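Local coordinates for IAA acetyltransferase (Bacillus cereus ATCC 14579, PDB 1Y9K), which probably transfers an acetyl group to an amino group of its substrate, as a member of the GNAT family of N-acetyltransferases, at residues M62-I67 with R84-T89. Numbering follows the deposited sequence.
Sequences MEIMNI and RHAVET
Ile64 meets Ala86 through the end of its longer branch: CD1 lies 3.8 Å from Ala86 CB, and CG1 follows at 4.2 Å. A first torsion of -56° sets CG1 anti to the carbonyl carbon, and a nearly extended second torsion carries CD1 on to the helix. The side chain of selenomethionine Met62 is extended about CB-CG, then bends at its last torsion (-50°), bringing CE to 4.1 Å from Thr89 O, a van der Waals approach. The CA atoms of Ile64 and Ala86 are 7.6 Å apart, consistent with the single methyl of Ala86 facing the strand.

Behind this layer, Thr89 OG1 donates to His85 O at 2.7 Å from 36° out of the His85 carbonyl plane, while Thr89 N, in the regular helical bond, reaches the same oxygen from the opposite face at 2.9 Å. Tyr52, on the adjacent antiparallel strand 48-56, touches Ala86, and its OH is hydrogen-bonded to His85 ND1 and Thr89 OG1. Leu83 of the same helix and Leu54 of strand 48-56 also touch Ile64. Backbone hydrogen bonds of Met62 and Ile64 with Glu99 join strand 61-69 to parallel strand 97-103; helix 78-92 makes the crossover, a beta-alpha-beta unit of the GNAT fold.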
loop_
_atom_site.group_PDB
_atom_site.type_symbol
_atom_site.label_atom_id
_atom_site.label_comp_id
_atom_site.label_asym_id
_atom_site.label_seq_id
_atom_site.Cartn_x
_atom_site.Cartn_y
_atom_site.Cartn_z
HETATM N N MSE A 62 11.983 -3.961 1.333
HETATM C CA MSE A 62 11.058 -2.970 0.794
HETATM C C MSE A 62 9.757 -2.936 1.608
HETATM O O MSE A 62 9.367 -3.928 2.244
HETATM C CB MSE A 62 10.787 -3.192 -0.705
HETATM C CG MSE A 62 11.991 -2.819 -1.609
HETATM SE SE MSE A 62 11.786 -2.798 -3.416
HETATM C CE MSE A 62 11.047 -4.330 -3.782
ATOM N N GLU A 63 9.111 -1.773 1.604
ATOM C CA GLU A 63 7.805 -1.622 2.193
ATOM C C GLU A 63 6.816 -1.051 1.191
ATOM O O GLU A 63 7.140 -0.108 0.470
ATOM C CB GLU A 63 7.866 -0.702 3.403
ATOM C CG GLU A 63 6.532 -0.625 4.136
ATOM C CD GLU A 63 6.618 0.082 5.471
ATOM O OE1 GLU A 63 7.739 0.239 6.016
ATOM O OE2 GLU A 63 5.543 0.476 5.975
ATOM N N ILE A 64 5.611 -1.622 1.161
ATOM C CA ILE A 64 4.481 -1.028 0.448
ATOM C C ILE A 64 3.953 0.172 1.238
ATOM O O ILE A 64 3.253 0.010 2.240
ATOM C CB ILE A 64 3.362 -2.049 0.180
ATOM C CG1 ILE A 64 3.932 -3.256 -0.585
ATOM C CG2 ILE A 64 2.257 -1.393 -0.625
ATOM C CD1 ILE A 64 3.071 -4.513 -0.557
HETATM N N MSE A 65 4.328 1.372 0.795
HETATM C CA MSE A 65 4.035 2.609 1.537
HETATM C C MSE A 65 2.623 3.094 1.305
HETATM O O MSE A 65 2.072 3.868 2.097
HETATM C CB MSE A 65 5.012 3.722 1.150
HETATM C CG MSE A 65 6.474 3.466 1.539
HETATM SE SE MSE A 65 6.738 3.031 3.272
HETATM C CE MSE A 65 6.097 4.468 4.109
ATOM N N ASN A 66 2.053 2.653 0.197
ATOM C CA ASN A 66 0.722 3.046 -0.218
ATOM C C ASN A 66 0.258 2.019 -1.218
ATOM O O ASN A 66 1.014 1.619 -2.102
ATOM C CB ASN A 66 0.743 4.447 -0.854
ATOM C CG ASN A 66 -0.646 5.051 -1.010
ATOM O OD1 ASN A 66 -1.553 4.422 -1.558
ATOM N ND2 ASN A 66 -0.805 6.289 -0.562
ATOM N N ILE A 67 -0.969 1.553 -1.035
ATOM C CA ILE A 67 -1.638 0.694 -2.003
ATOM C C ILE A 67 -3.112 1.118 -2.035
ATOM O O ILE A 67 -3.729 1.302 -0.991
ATOM C CB ILE A 67 -1.423 -0.821 -1.704
ATOM C CG1 ILE A 67 -2.148 -1.694 -2.730
ATOM C CG2 ILE A 67 -1.812 -1.176 -0.263
ATOM C CD1 ILE A 67 -1.551 -3.083 -2.871
ATOM N N ARG A 84 0.385 -9.319 -5.315
ATOM C CA ARG A 84 1.182 -10.301 -6.058
ATOM C C ARG A 84 2.315 -9.607 -6.828
ATOM O O ARG A 84 3.468 -10.043 -6.759
ATOM C CB ARG A 84 0.313 -11.110 -7.043
ATOM C CG ARG A 84 -0.695 -12.100 -6.412
ATOM C CD ARG A 84 -1.122 -13.212 -7.410
ATOM N NE ARG A 84 -2.219 -12.836 -8.323
ATOM C CZ ARG A 84 -2.069 -12.261 -9.523
ATOM N NH1 ARG A 84 -3.137 -11.979 -10.264
ATOM N NH2 ARG A 84 -0.862 -11.956 -9.994
ATOM N N HIS A 85 1.979 -8.519 -7.529
ATOM C CA HIS A 85 2.941 -7.758 -8.341
ATOM C C HIS A 85 4.020 -7.065 -7.506
ATOM O O HIS A 85 5.191 -7.045 -7.905
ATOM C CB HIS A 85 2.214 -6.735 -9.221
ATOM C CG HIS A 85 3.057 -6.149 -10.317
ATOM N ND1 HIS A 85 4.071 -5.245 -10.081
ATOM C CD2 HIS A 85 2.998 -6.300 -11.662
ATOM C CE1 HIS A 85 4.612 -4.878 -11.228
ATOM N NE2 HIS A 85 3.978 -5.502 -12.204
ATOM N N ALA A 86 3.628 -6.497 -6.365
ATOM C CA ALA A 86 4.584 -5.920 -5.417
ATOM C C ALA A 86 5.607 -6.957 -4.933
ATOM O O ALA A 86 6.815 -6.675 -4.914
ATOM C CB ALA A 86 3.861 -5.278 -4.239
ATOM N N VAL A 87 5.116 -8.145 -4.555
ATOM C CA VAL A 87 5.955 -9.262 -4.103
ATOM C C VAL A 87 6.977 -9.642 -5.183
ATOM O O VAL A 87 8.179 -9.752 -4.898
ATOM C CB VAL A 87 5.100 -10.513 -3.705
ATOM C CG1 VAL A 87 5.977 -11.744 -3.452
ATOM C CG2 VAL A 87 4.211 -10.221 -2.483
ATOM N N GLU A 88 6.492 -9.827 -6.416
ATOM C CA GLU A 88 7.343 -10.186 -7.552
ATOM C C GLU A 88 8.364 -9.107 -7.894
ATOM O O GLU A 88 9.509 -9.411 -8.209
ATOM C CB GLU A 88 6.507 -10.553 -8.791
ATOM C CG GLU A 88 5.822 -11.920 -8.687
ATOM C CD GLU A 88 6.742 -13.004 -8.118
ATOM O OE1 GLU A 88 7.736 -13.355 -8.797
ATOM O OE2 GLU A 88 6.471 -13.501 -6.993
ATOM N N THR A 89 7.944 -7.852 -7.818
ATOM C CA THR A 89 8.837 -6.729 -8.067
ATOM C C THR A 89 9.950 -6.680 -7.023
ATOM O O THR A 89 11.106 -6.415 -7.352
ATOM C CB THR A 89 8.047 -5.420 -8.092
ATOM O OG1 THR A 89 7.056 -5.504 -9.120
ATOM C CG2 THR A 89 8.952 -4.228 -8.352
#